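Local coordinates for protein CD180 antigen (Mus musculus, PDB 3T6Q) that probably cooperates with MD-1 and TLR4 in the innate immune response of B cells to bacterial lipopolysaccharide, leading to NF-kappa-B activation, at residues 40-45 with 64-69; 270-275 with 296-301; 425-430 with 449-454; 528-533 with 552-557. All blocks are in the same frame, centred on the assembly; numbering follows the deposited sequence. Where two conformers were deposited one is given.

All four contacts join neighbouring turns of one leucine-rich-repeat horseshoe and follow one another along the chain, each closing before the next opens. Interaction 1 links repeats 1 and 2 near the N-terminal end, interaction 2 repeats 8 and 9, interaction 3 repeats 15 and 16, and interaction 4 repeat 19 and the turn carrying strand 551-553. Centres of interactions 1 and 2 lie about 53 Å apart and those of 1 and 3 about 51 Å, whereas 3 and 4, both on the parallel strands, are about 26 Å apart. Because the solenoid curves, interactions 1 and 4 come back to within about 40 Å between centres. None touches another; the same turn-to-turn pairing recurs at separate points along the arc.

Interaction 1 of 4, residues 40-45 with 64-69; sequences FSFNVL and LTRCQI
L64 CD2 sits between two side chains of the preceding turn, 4.1 Å from F40 CB and 4.1 Å from L45 CD1; L64 and L45 meet at about a right angle. L45 also lays CB against CG1 of I69, 3.9 Å away. Leucine, isoleucine and phenylalanine suit these places because all four side chains are buried in the interior of the coil. Next to them lies C67, small enough to be buried between the backbones. Its SG, held beside its own backbone N by a chi1 of -82°, accepts a long hydrogen bond from N43 N, with N to SG at 3.6 Å.

Further out the main chains pair directly. L45 N reaches C67 O at 2.8 Å, nearly straight at 168°, and F42 N reaches T65 O at 3.0 Å. Water 1 lies between the carbonyls of N43 and R66, within hydrogen-bonding distance of each. At the polar edge F42 leans obliquely on the aliphatic part of R66, F42 CE2 to R66 CD being 3.8 Å, with ring and guanidinium planes 30° apart. The chain of another protein accepts from R66 NE through its backbone and sets a basic side chain against the F42 ring in a cation-pi contact.

C67 stands where the repeat consensus usually has asparagine. With N91 of the next turn accepting from C67 N and I69 N, this is the buried polar ladder characteristic of leucine-rich repeats.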
loop_
_atom_site.group_PDB
_atom_site.type_symbol
_atom_site.label_atom_id
_atom_site.label_comp_id
_atom_site.label_asym_id
_atom_site.label_seq_id
_atom_site.Cartn_x
_atom_site.Cartn_y
_atom_site.Cartn_z
ATOM N N PHE A 40 -3.916 23.165 2.239
ATOM C CA PHE A 40 -4.426 22.947 0.902
ATOM C C PHE A 40 -4.959 21.508 0.712
ATOM O O PHE A 40 -5.053 21.034 -0.424
ATOM C CB PHE A 40 -3.287 23.261 -0.100
ATOM C CG PHE A 40 -3.769 23.778 -1.451
ATOM C CD1 PHE A 40 -3.748 22.964 -2.577
ATOM C CD2 PHE A 40 -4.220 25.079 -1.582
ATOM C CE1 PHE A 40 -4.197 23.440 -3.818
ATOM C CE2 PHE A 40 -4.666 25.572 -2.809
ATOM C CZ PHE A 40 -4.653 24.746 -3.933
ATOM N N SER A 41 -5.285 20.822 1.809
ATOM C CA SER A 41 -5.690 19.414 1.713
ATOM C C SER A 41 -6.961 19.228 0.904
ATOM O O SER A 41 -7.814 20.113 0.848
ATOM C CB SER A 41 -5.869 18.772 3.079
ATOM O OG SER A 41 -6.823 19.467 3.854
ATOM N N PHE A 42 -7.068 18.052 0.300
ATOM C CA PHE A 42 -8.278 17.615 -0.404
ATOM C C PHE A 42 -8.577 18.461 -1.641
ATOM O O PHE A 42 -9.741 18.709 -1.960
ATOM C CB PHE A 42 -9.496 17.542 0.525
ATOM C CG PHE A 42 -9.344 16.536 1.665
ATOM C CD1 PHE A 42 -9.018 16.962 2.939
ATOM C CD2 PHE A 42 -9.548 15.170 1.447
ATOM C CE1 PHE A 42 -8.889 16.058 3.994
ATOM C CE2 PHE A 42 -9.442 14.259 2.502
ATOM C CZ PHE A 42 -9.087 14.698 3.764
ATOM N N ASN A 43 -7.529 18.894 -2.331
ATOM C CA ASN A 43 -7.718 19.520 -3.631
ATOM C C ASN A 43 -7.261 18.551 -4.701
ATOM O O ASN A 43 -7.248 17.317 -4.454
ATOM C CB ASN A 43 -7.040 20.901 -3.678
ATOM C CG ASN A 43 -7.773 21.916 -2.829
ATOM O OD1 ASN A 43 -7.241 22.427 -1.817
ATOM N ND2 ASN A 43 -9.021 22.180 -3.181
ATOM N N VAL A 44 -6.931 19.055 -5.888
ATOM C CA VAL A 44 -6.689 18.166 -7.038
ATOM C C VAL A 44 -5.491 18.628 -7.857
ATOM O O VAL A 44 -5.646 19.475 -8.758
ATOM C CB VAL A 44 -7.916 18.056 -7.974
ATOM C CG1 VAL A 44 -7.662 16.980 -9.026
ATOM C CG2 VAL A 44 -9.193 17.743 -7.186
ATOM N N LEU A 45 -4.328 18.022 -7.589
ATOM C CA LEU A 45 -3.044 18.420 -8.178
ATOM C C LEU A 45 -2.280 17.235 -8.773
ATOM O O LEU A 45 -1.296 16.774 -8.205
ATOM C CB LEU A 45 -2.182 19.131 -7.113
ATOM C CG LEU A 45 -2.808 20.353 -6.450
ATOM C CD1 LEU A 45 -1.909 20.691 -5.272
ATOM C CD2 LEU A 45 -2.954 21.571 -7.371
ATOM N N LEU A 64 -0.449 19.452 1.781
ATOM C CA LEU A 64 -0.974 18.900 0.531
ATOM C C LEU A 64 -1.606 17.464 0.751
ATOM O O LEU A 64 -1.637 16.638 -0.156
ATOM C CB LEU A 64 0.175 18.844 -0.469
ATOM C CG LEU A 64 0.809 20.221 -0.806
ATOM C CD1 LEU A 64 2.147 20.026 -1.502
ATOM C CD2 LEU A 64 -0.125 21.086 -1.615
ATOM N N THR A 65 -2.098 17.212 1.957
ATOM C CA THR A 65 -2.765 15.942 2.306
ATOM C C THR A 65 -3.842 15.580 1.290
ATOM O O THR A 65 -4.702 16.405 0.976
ATOM C CB THR A 65 -3.435 16.041 3.689
ATOM O OG1 THR A 65 -2.426 16.120 4.688
ATOM C CG2 THR A 65 -4.364 14.813 3.970
ATOM N N ARG A 66 -3.757 14.366 0.751
ATOM C CA ARG A 66 -4.776 13.828 -0.136
ATOM C C ARG A 66 -5.196 14.832 -1.257
ATOM O O ARG A 66 -6.387 15.198 -1.388
ATOM C CB ARG A 66 -5.988 13.265 0.628
ATOM C CG ARG A 66 -6.934 12.469 -0.306
ATOM C CD ARG A 66 -7.889 11.487 0.340
ATOM N NE ARG A 66 -7.164 10.358 0.909
ATOM C CZ ARG A 66 -6.961 9.193 0.310
ATOM N NH1 ARG A 66 -6.274 8.280 0.935
ATOM N NH2 ARG A 66 -7.412 8.958 -0.916
ATOM N N CYS A 67 -4.206 15.269 -2.033
ATOM C CA CYS A 67 -4.435 16.188 -3.169
ATOM C C CYS A 67 -4.371 15.475 -4.521
ATOM O O CYS A 67 -4.235 16.125 -5.557
ATOM C CB CYS A 67 -3.414 17.351 -3.148
ATOM S SG CYS A 67 -3.994 18.605 -1.991
ATOM N N GLN A 68 -4.421 14.148 -4.502
ATOM C CA GLN A 68 -4.354 13.356 -5.744
ATOM C C GLN A 68 -3.065 13.610 -6.551
ATOM O O GLN A 68 -3.052 13.548 -7.791
ATOM C CB GLN A 68 -5.643 13.578 -6.572
ATOM C CG GLN A 68 -6.881 13.059 -5.862
ATOM C CD GLN A 68 -8.162 13.384 -6.597
ATOM O OE1 GLN A 68 -9.060 14.005 -6.044
ATOM N NE2 GLN A 68 -8.253 12.967 -7.852
ATOM N N ILE A 69 -1.951 13.852 -5.853
ATOM C CA ILE A 69 -0.680 14.108 -6.512
ATOM C C ILE A 69 -0.009 12.793 -6.888
ATOM O O ILE A 69 0.221 11.960 -6.018
ATOM C CB ILE A 69 0.275 14.900 -5.581
ATOM C CG1 ILE A 69 -0.351 16.235 -5.225
ATOM C CG2 ILE A 69 1.638 15.066 -6.243
ATOM C CD1 ILE A 69 0.288 16.836 -3.936
HETATM O O HOH W 1 -8.599 15.361 -3.034
#

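Interaction 2 of 4, residues 270-275 with 296-301; sequences SSNTFH and GLVGLS. With CU (copper (II) ion), chain J.
Two overlapping type I turns, S270 to T273 and N272 to H275, bring S271, F274 and H275 against the non-helical chain of G296 to L300, joined directly by one weak hydrogen bond from V298 N to S271 O (3.4 Å). This is the outer, convex side of the leucine-rich-repeat horseshoe, where consecutive repeats meet through loops. Water 2 does much of the polar work, donating to S271 O and to V298 O (2.6 Å) and accepting from F274 N (2.8 Å).

Beneath these loops F274 is the buried wedge. With CG beside its backbone N (chi1 -60°), the ring turns inward and meets L297 CD1 at its edge, in the ring plane, F274 CD2 to L297 CD1 being 3.8 Å, while L300 CG packs on F274 CB at 3.9 Å. F277 meets the same ring edge to face, and L283 of strand 282-284 touches both F274 and L300, so large apolar residues fit here.

Glycine suits position 299 because, at a phi of 102°, the absence of a side chain lets G299 CA come within 3.5 Å of F274 O; a CB would run into F274 O and H275 CA. V298, at the surface, rests CG2 on H275 CB.

The imidazole of H275 is fixed at both nitrogens. ND1 donates in the ring plane to N272 O at 2.7 Å, which leaves NE2 to bind the copper ion at 2.0 Å, with E249 as a further ligand.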
loop_
_atom_site.group_PDB
_atom_site.type_symbol
_atom_site.label_atom_id
_atom_site.label_comp_id
_atom_site.label_asym_id
_atom_site.label_seq_id
_atom_site.Cartn_x
_atom_site.Cartn_y
_atom_site.Cartn_z
ATOM N N SER A 270 1.343 -14.020 38.589
ATOM C CA SER A 270 2.282 -14.568 39.562
ATOM C C SER A 270 2.858 -13.426 40.401
ATOM O O SER A 270 3.081 -12.315 39.873
ATOM C CB SER A 270 3.422 -15.300 38.815
ATOM O OG SER A 270 4.564 -15.402 39.665
ATOM N N SER A 271 3.152 -13.683 41.670
ATOM C CA SER A 271 3.880 -12.711 42.484
ATOM C C SER A 271 5.321 -12.434 41.995
ATOM O O SER A 271 5.984 -11.474 42.448
ATOM C CB SER A 271 3.900 -13.180 43.929
ATOM O OG SER A 271 4.486 -14.483 43.996
ATOM N N ASN A 272 5.820 -13.282 41.091
ATOM C CA ASN A 272 7.161 -13.099 40.509
ATOM C C ASN A 272 7.156 -12.364 39.164
ATOM O O ASN A 272 8.214 -12.217 38.520
ATOM C CB ASN A 272 7.854 -14.462 40.337
ATOM C CG ASN A 272 9.358 -14.354 40.448
ATOM O OD1 ASN A 272 9.876 -13.394 41.032
ATOM N ND2 ASN A 272 10.072 -15.354 39.896
ATOM N N THR A 273 5.986 -11.869 38.744
ATOM C CA THR A 273 5.835 -11.320 37.381
ATOM C C THR A 273 6.792 -10.138 37.100
ATOM O O THR A 273 7.322 -10.041 35.997
ATOM C CB THR A 273 4.394 -10.851 37.119
ATOM O OG1 THR A 273 3.516 -11.971 37.259
ATOM C CG2 THR A 273 4.242 -10.239 35.690
ATOM N N PHE A 274 6.987 -9.256 38.090
ATOM C CA PHE A 274 7.745 -8.025 37.864
ATOM C C PHE A 274 9.163 -8.030 38.452
ATOM O O PHE A 274 9.787 -6.969 38.602
ATOM C CB PHE A 274 6.944 -6.815 38.383
ATOM C CG PHE A 274 5.597 -6.668 37.690
ATOM C CD1 PHE A 274 5.530 -6.200 36.369
ATOM C CD2 PHE A 274 4.427 -7.020 38.342
ATOM C CE1 PHE A 274 4.291 -6.077 35.701
ATOM C CE2 PHE A 274 3.180 -6.884 37.693
ATOM C CZ PHE A 274 3.115 -6.432 36.383
ATOM N N HIS A 275 9.711 -9.214 38.723
ATOM C CA HIS A 275 11.054 -9.241 39.343
ATOM C C HIS A 275 12.160 -8.626 38.489
ATOM O O HIS A 275 13.145 -8.192 39.065
ATOM C CB HIS A 275 11.447 -10.659 39.802
ATOM C CG HIS A 275 11.792 -11.598 38.666
ATOM N ND1 HIS A 275 10.876 -12.387 38.056
ATOM C CD2 HIS A 275 13.008 -11.838 38.021
ATOM C CE1 HIS A 275 11.473 -13.115 37.088
ATOM N NE2 HIS A 275 12.779 -12.775 37.066
ATOM N N GLY A 296 3.836 -9.336 48.248
ATOM C CA GLY A 296 5.180 -9.818 47.868
ATOM C C GLY A 296 5.354 -9.830 46.351
ATOM O O GLY A 296 6.005 -10.727 45.821
ATOM N N LEU A 297 4.744 -8.858 45.649
ATOM C CA LEU A 297 4.912 -8.692 44.209
ATOM C C LEU A 297 6.264 -8.002 44.006
ATOM O O LEU A 297 6.320 -6.775 43.899
ATOM C CB LEU A 297 3.780 -7.809 43.612
ATOM C CG LEU A 297 3.692 -7.623 42.083
ATOM C CD1 LEU A 297 3.330 -8.952 41.415
ATOM C CD2 LEU A 297 2.642 -6.574 41.690
ATOM N N VAL A 298 7.346 -8.791 43.937
ATOM C CA VAL A 298 8.740 -8.278 43.971
ATOM C C VAL A 298 9.107 -7.430 42.723
ATOM O O VAL A 298 8.542 -7.650 41.626
ATOM C CB VAL A 298 9.770 -9.441 44.111
ATOM C CG1 VAL A 298 9.670 -10.081 45.500
ATOM C CG2 VAL A 298 9.491 -10.490 43.044
ATOM N N GLY A 299 10.039 -6.479 42.911
ATOM C CA GLY A 299 10.691 -5.788 41.789
ATOM C C GLY A 299 10.152 -4.382 41.509
ATOM O O GLY A 299 10.553 -3.730 40.539
ATOM N N LEU A 300 9.260 -3.897 42.370
ATOM C CA LEU A 300 8.647 -2.595 42.161
ATOM C C LEU A 300 8.782 -1.765 43.424
ATOM O O LEU A 300 8.083 -0.786 43.605
ATOM C CB LEU A 300 7.141 -2.778 41.796
ATOM C CG LEU A 300 6.887 -3.592 40.520
ATOM C CD1 LEU A 300 5.374 -3.755 40.365
ATOM C CD2 LEU A 300 7.439 -2.924 39.244
ATOM N N SER A 301 9.691 -2.150 44.327
ATOM C CA SER A 301 9.779 -1.429 45.596
ATOM C C SER A 301 10.281 0.045 45.451
ATOM O O SER A 301 10.083 0.868 46.371
ATOM C CB SER A 301 10.679 -2.237 46.559
ATOM O OG SER A 301 12.023 -1.980 46.207
HETATM CU CU CU J . 13.975 -13.939 35.888
HETATM O O HOH W 2 6.644 -9.328 40.882
#

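Interaction 3 of 4, residues 425-430 with 449-454; sequences HLLKVL and PALQHL. With NAG (2-acetamido-2-deoxy-beta-D-glucopyranose), chain F.
K428 O is gripped by two successive amides of the next turn: Q452 N donates to it at 2.9 Å (152°), and H453 N adds a weak bond at 3.0 Å. Two residues on, L430 N returns the link to H453 O at 2.9 Å, so V429 pairs with H453 and L430 with L454 as parallel bridges. Before the strands begin, water 3 mends the gap, donating to L427 O (2.8 Å) and accepting from A450 N (2.9 Å).

Leucines fill the inner side. L451 CD1 lies 3.9 Å from L430 CB and also touches L427, and L430 and L454 run alongside each other, pointing the same way into the interior. A450 has only a methyl group to fit against the carbonyls of H425 and L427. At the exposed end P449 lays CG over one face of the H425 imidazole, a CH-pi contact 4.1 Å from the ring centroid and 25° off its normal.

V429 and H453 project side by side to the other face. There H453, its CG anti to its backbone N (chi1 -176°), brings CE1 within 3.3 Å of O6 of an N-acetylglucosamine belonging to a glycan of the protein itself, and D406 hydrogen-bonds the same sugar. Parallel strands with leucines inward and, here, V429 and H453 outward form the concave face of a leucine-rich-repeat solenoid, at this point partly covered by carbohydrate.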
loop_
_atom_site.group_PDB
_atom_site.type_symbol
_atom_site.label_atom_id
_atom_site.label_comp_id
_atom_site.label_asym_id
_atom_site.label_seq_id
_atom_site.Cartn_x
_atom_site.Cartn_y
_atom_site.Cartn_z
ATOM N N HIS A 425 -5.376 24.329 54.236
ATOM C CA HIS A 425 -4.767 25.650 54.136
ATOM C C HIS A 425 -3.845 25.841 52.979
ATOM O O HIS A 425 -3.403 26.941 52.765
ATOM C CB HIS A 425 -3.989 25.925 55.428
ATOM C CG HIS A 425 -4.860 26.290 56.607
ATOM N ND1 HIS A 425 -6.211 26.134 56.611
ATOM C CD2 HIS A 425 -4.520 26.785 57.873
ATOM C CE1 HIS A 425 -6.707 26.545 57.795
ATOM N NE2 HIS A 425 -5.673 26.940 58.567
ATOM N N LEU A 426 -3.477 24.791 52.234
ATOM C CA LEU A 426 -2.666 24.995 51.023
ATOM C C LEU A 426 -3.476 24.776 49.722
ATOM O O LEU A 426 -2.918 24.838 48.652
ATOM C CB LEU A 426 -1.448 24.039 51.018
ATOM C CG LEU A 426 -0.398 24.227 52.161
ATOM C CD1 LEU A 426 0.717 23.175 52.046
ATOM C CD2 LEU A 426 0.202 25.636 52.084
ATOM N N LEU A 427 -4.762 24.468 49.823
ATOM C CA LEU A 427 -5.523 24.114 48.604
ATOM C C LEU A 427 -5.687 25.370 47.748
ATOM O O LEU A 427 -6.113 26.428 48.273
ATOM C CB LEU A 427 -6.899 23.563 48.970
ATOM C CG LEU A 427 -7.632 22.902 47.775
ATOM C CD1 LEU A 427 -7.031 21.538 47.415
ATOM C CD2 LEU A 427 -9.093 22.707 48.205
ATOM N N LYS A 428 -5.340 25.254 46.464
ATOM C CA LYS A 428 -5.373 26.381 45.546
ATOM C C LYS A 428 -6.481 26.188 44.514
ATOM O O LYS A 428 -6.997 27.184 44.021
ATOM C CB LYS A 428 -4.061 26.516 44.778
ATOM C CG LYS A 428 -2.877 26.909 45.660
ATOM C CD LYS A 428 -1.646 27.114 44.785
ATOM C CE LYS A 428 -0.507 26.215 45.232
ATOM N NZ LYS A 428 0.735 26.570 44.484
ATOM N N VAL A 429 -6.797 24.920 44.176
ATOM C CA VAL A 429 -7.731 24.635 43.076
ATOM C C VAL A 429 -8.769 23.610 43.563
ATOM O O VAL A 429 -8.398 22.528 44.051
ATOM C CB VAL A 429 -7.030 24.057 41.818
ATOM C CG1 VAL A 429 -8.079 23.685 40.750
ATOM C CG2 VAL A 429 -6.026 25.044 41.218
ATOM N N LEU A 430 -10.053 23.952 43.429
ATOM C CA LEU A 430 -11.130 23.070 43.896
ATOM C C LEU A 430 -12.203 23.023 42.797
ATOM O O LEU A 430 -12.750 24.081 42.423
ATOM C CB LEU A 430 -11.713 23.595 45.225
ATOM C CG LEU A 430 -12.906 22.885 45.852
ATOM C CD1 LEU A 430 -12.638 21.383 46.068
ATOM C CD2 LEU A 430 -13.263 23.541 47.187
ATOM N N PRO A 449 -8.073 29.283 53.131
ATOM C CA PRO A 449 -7.474 30.627 52.972
ATOM C C PRO A 449 -6.613 30.831 51.726
ATOM O O PRO A 449 -6.446 31.973 51.288
ATOM C CB PRO A 449 -6.615 30.777 54.264
ATOM C CG PRO A 449 -6.246 29.344 54.627
ATOM C CD PRO A 449 -7.528 28.571 54.304
ATOM N N ALA A 450 -6.057 29.766 51.162
ATOM C CA ALA A 450 -5.187 29.879 49.957
ATOM C C ALA A 450 -5.918 29.655 48.650
ATOM O O ALA A 450 -5.314 29.772 47.589
ATOM C CB ALA A 450 -4.008 28.897 50.056
ATOM N N LEU A 451 -7.210 29.317 48.710
ATOM C CA LEU A 451 -7.950 28.958 47.488
ATOM C C LEU A 451 -7.942 30.069 46.433
ATOM O O LEU A 451 -8.389 31.194 46.713
ATOM C CB LEU A 451 -9.404 28.539 47.782
ATOM C CG LEU A 451 -10.015 27.738 46.613
ATOM C CD1 LEU A 451 -9.329 26.356 46.509
ATOM C CD2 LEU A 451 -11.532 27.576 46.753
ATOM N N GLN A 452 -7.466 29.728 45.232
ATOM C CA GLN A 452 -7.363 30.655 44.097
ATOM C C GLN A 452 -8.389 30.419 42.995
ATOM O O GLN A 452 -8.719 31.344 42.250
ATOM C CB GLN A 452 -5.992 30.530 43.428
ATOM C CG GLN A 452 -4.813 30.958 44.309
ATOM C CD GLN A 452 -3.501 30.734 43.581
ATOM O OE1 GLN A 452 -3.481 30.487 42.372
ATOM N NE2 GLN A 452 -2.413 30.760 44.310
ATOM N N HIS A 453 -8.893 29.188 42.903
ATOM C CA HIS A 453 -9.631 28.751 41.706
ATOM C C HIS A 453 -10.745 27.834 42.173
ATOM O O HIS A 453 -10.496 26.779 42.787
ATOM C CB HIS A 453 -8.654 28.061 40.743
ATOM C CG HIS A 453 -9.224 27.637 39.421
ATOM N ND1 HIS A 453 -8.434 27.287 38.374
ATOM C CD2 HIS A 453 -10.542 27.413 39.005
ATOM C CE1 HIS A 453 -9.196 26.897 37.339
ATOM N NE2 HIS A 453 -10.487 26.959 37.721
ATOM N N LEU A 454 -11.998 28.245 41.932
ATOM C CA LEU A 454 -13.142 27.444 42.394
ATOM C C LEU A 454 -14.110 27.271 41.254
ATOM O O LEU A 454 -14.609 28.283 40.700
ATOM C CB LEU A 454 -13.858 28.122 43.559
ATOM C CG LEU A 454 -15.123 27.490 44.141
ATOM C CD1 LEU A 454 -14.775 26.116 44.727
ATOM C CD2 LEU A 454 -15.730 28.414 45.189
HETATM C C1 NAG F . -11.902 20.586 37.300
HETATM C C2 NAG F . -11.601 19.795 36.017
HETATM C C3 NAG F . -10.068 19.741 35.839
HETATM C C4 NAG F . -9.416 21.145 35.866
HETATM C C5 NAG F . -9.896 21.929 37.095
HETATM C C6 NAG F . -9.426 23.387 37.087
HETATM C C7 NAG F . -13.054 17.940 35.258
HETATM C C8 NAG F . -13.550 16.519 35.492
HETATM N N2 NAG F . -12.175 18.433 36.124
HETATM O O3 NAG F . -9.767 19.112 34.585
HETATM O O4 NAG F . -7.996 21.021 36.055
HETATM O O5 NAG F . -11.319 21.902 37.199
HETATM O O6 NAG F . -9.841 24.018 35.891
HETATM O O7 NAG F . -13.458 18.589 34.296
HETATM O O HOH W 3 -6.836 27.016 50.871
#

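Interaction 4 of 4, residues 528-533 with 552-557; sequences LNLASN and INLRQN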
loop_
_atom_site.group_PDB
_atom_site.type_symbol
_atom_site.label_atom_id
_atom_site.label_comp_id
_atom_site.label_asym_id
_atom_site.label_seq_id
_atom_site.Cartn_x
_atom_site.Cartn_y
_atom_site.Cartn_z
ATOM N N LEU A 528 -14.739 39.029 32.576
ATOM C CA LEU A 528 -16.129 38.896 33.040
ATOM C C LEU A 528 -16.923 38.282 31.903
ATOM O O LEU A 528 -17.141 38.928 30.884
ATOM C CB LEU A 528 -16.729 40.230 33.392
ATOM C CG LEU A 528 -18.246 40.219 33.717
ATOM C CD1 LEU A 528 -18.584 39.299 34.879
ATOM C CD2 LEU A 528 -18.711 41.638 34.031
ATOM N N ASN A 529 -17.302 37.023 32.059
ATOM C CA ASN A 529 -18.080 36.356 31.020
ATOM C C ASN A 529 -19.551 36.394 31.392
ATOM O O ASN A 529 -19.956 35.754 32.357
ATOM C CB ASN A 529 -17.607 34.891 30.860
ATOM C CG ASN A 529 -18.197 34.219 29.640
ATOM O OD1 ASN A 529 -19.023 34.789 28.941
ATOM N ND2 ASN A 529 -17.778 32.976 29.388
ATOM N N LEU A 530 -20.330 37.186 30.641
ATOM C CA LEU A 530 -21.777 37.267 30.813
ATOM C C LEU A 530 -22.524 36.609 29.636
ATOM O O LEU A 530 -23.697 36.912 29.413
ATOM C CB LEU A 530 -22.240 38.729 30.996
ATOM C CG LEU A 530 -21.872 39.242 32.413
ATOM C CD1 LEU A 530 -21.982 40.754 32.553
ATOM C CD2 LEU A 530 -22.724 38.568 33.462
ATOM N N ALA A 531 -21.864 35.731 28.873
ATOM C CA ALA A 531 -22.490 35.160 27.681
ATOM C C ALA A 531 -23.750 34.404 28.063
ATOM O O ALA A 531 -23.816 33.820 29.161
ATOM C CB ALA A 531 -21.523 34.207 26.940
ATOM N N SER A 532 -24.754 34.402 27.166
ATOM C CA SER A 532 -25.980 33.621 27.363
ATOM C C SER A 532 -26.658 33.911 28.686
ATOM O O SER A 532 -26.814 33.031 29.519
ATOM C CB SER A 532 -25.755 32.109 27.238
ATOM O OG SER A 532 -25.264 31.821 25.943
ATOM N N ASN A 533 -27.023 35.160 28.881
ATOM C CA ASN A 533 -27.848 35.536 30.013
ATOM C C ASN A 533 -29.073 36.270 29.477
ATOM O O ASN A 533 -29.399 36.101 28.314
ATOM C CB ASN A 533 -27.011 36.402 30.947
ATOM C CG ASN A 533 -26.283 35.536 31.948
ATOM O OD1 ASN A 533 -26.929 34.902 32.767
ATOM N ND2 ASN A 533 -24.948 35.412 31.810
ATOM N N ILE A 552 -14.988 41.824 28.697
ATOM C CA ILE A 552 -16.358 41.439 29.002
ATOM C C ILE A 552 -16.908 40.715 27.779
ATOM O O ILE A 552 -16.707 41.180 26.635
ATOM C CB ILE A 552 -17.211 42.691 29.267
ATOM C CG1 ILE A 552 -16.627 43.498 30.415
ATOM C CG2 ILE A 552 -18.665 42.342 29.579
ATOM C CD1 ILE A 552 -16.477 44.932 30.027
ATOM N N ASN A 553 -17.589 39.599 28.018
ATOM C CA ASN A 553 -18.275 38.840 26.967
ATOM C C ASN A 553 -19.788 38.925 27.186
ATOM O O ASN A 553 -20.312 38.403 28.174
ATOM C CB ASN A 553 -17.812 37.369 26.943
ATOM C CG ASN A 553 -18.224 36.632 25.667
ATOM O OD1 ASN A 553 -19.294 36.886 25.103
ATOM N ND2 ASN A 553 -17.393 35.672 25.233
ATOM N N LEU A 554 -20.471 39.602 26.257
ATOM C CA LEU A 554 -21.916 39.768 26.286
ATOM C C LEU A 554 -22.601 39.077 25.112
ATOM O O LEU A 554 -23.765 39.367 24.803
ATOM C CB LEU A 554 -22.232 41.273 26.267
ATOM C CG LEU A 554 -22.024 41.985 27.591
ATOM C CD1 LEU A 554 -21.858 43.495 27.338
ATOM C CD2 LEU A 554 -23.203 41.652 28.524
ATOM N N ARG A 555 -21.901 38.159 24.442
ATOM C CA ARG A 555 -22.529 37.427 23.340
ATOM C C ARG A 555 -23.814 36.673 23.799
ATOM O O ARG A 555 -23.967 36.322 24.990
ATOM C CB ARG A 555 -21.499 36.456 22.721
ATOM C CG ARG A 555 -21.336 35.170 23.504
ATOM C CD ARG A 555 -20.263 34.314 22.845
ATOM N NE ARG A 555 -20.803 33.676 21.665
ATOM C CZ ARG A 555 -20.067 33.092 20.721
ATOM N NH1 ARG A 555 -18.754 33.044 20.835
ATOM N NH2 ARG A 555 -20.654 32.535 19.676
ATOM N N GLN A 556 -24.751 36.482 22.853
ATOM C CA GLN A 556 -25.958 35.699 23.082
ATOM C C GLN A 556 -26.780 36.246 24.259
ATOM O O GLN A 556 -27.306 35.491 25.077
ATOM C CB GLN A 556 -25.602 34.214 23.235
ATOM C CG GLN A 556 -25.214 33.581 21.890
ATOM C CD GLN A 556 -24.740 32.142 22.002
ATOM O OE1 GLN A 556 -23.542 31.878 22.098
ATOM N NE2 GLN A 556 -25.675 31.207 21.980
ATOM N N ASN A 557 -26.823 37.574 24.360
ATOM C CA ASN A 557 -27.826 38.225 25.223
ATOM C C ASN A 557 -28.916 38.932 24.407
ATOM O O ASN A 557 -28.645 39.381 23.287
ATOM C CB ASN A 557 -27.142 39.196 26.178
ATOM C CG ASN A 557 -26.539 38.478 27.355
ATOM O OD1 ASN A 557 -27.225 38.204 28.330
ATOM N ND2 ASN A 557 -25.252 38.120 27.248
HETATM O O HOH W 4 -29.571 34.259 26.461
#
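L530 O receives two side-chain amides from opposite faces of its carbonyl plane: N557 ND2 of the next turn at 2.9 Å (168°) and N533 ND2 of its own turn at 3.1 Å. N557 ND2 also donates to L554 O at 3.1 Å, and so ties two turns together. Backbone bonds run beside it, from N553 N to L528 O, from L530 N to N553 O and from S532 N to R555 O.

On the strand face N529 and N553 lie side by side with amide planes 24° apart, N529 OD1 being 3.5 Å from N553 CB. Each forms an Asx turn, its OD1 accepting from the backbone N two residues on, A531 and R555, just where the chain leaves the strand. N533 and N557 are rungs of the asparagine ladder of leucine-rich repeats, where an amide can both donate and accept in a buried place. Apolar packing is lighter: L530 CB meets L554 CD2 at 3.9 Å, and A531 CB touches R555 CG at 3.6 Å.

The second shell fixes these groups. N533 OD1 accepts from L512 N, while N557 OD1 accepts from I535 N; E580 and D581 hold N553 ND2, and the R555 guanidinium makes salt bridges to D581 and D584.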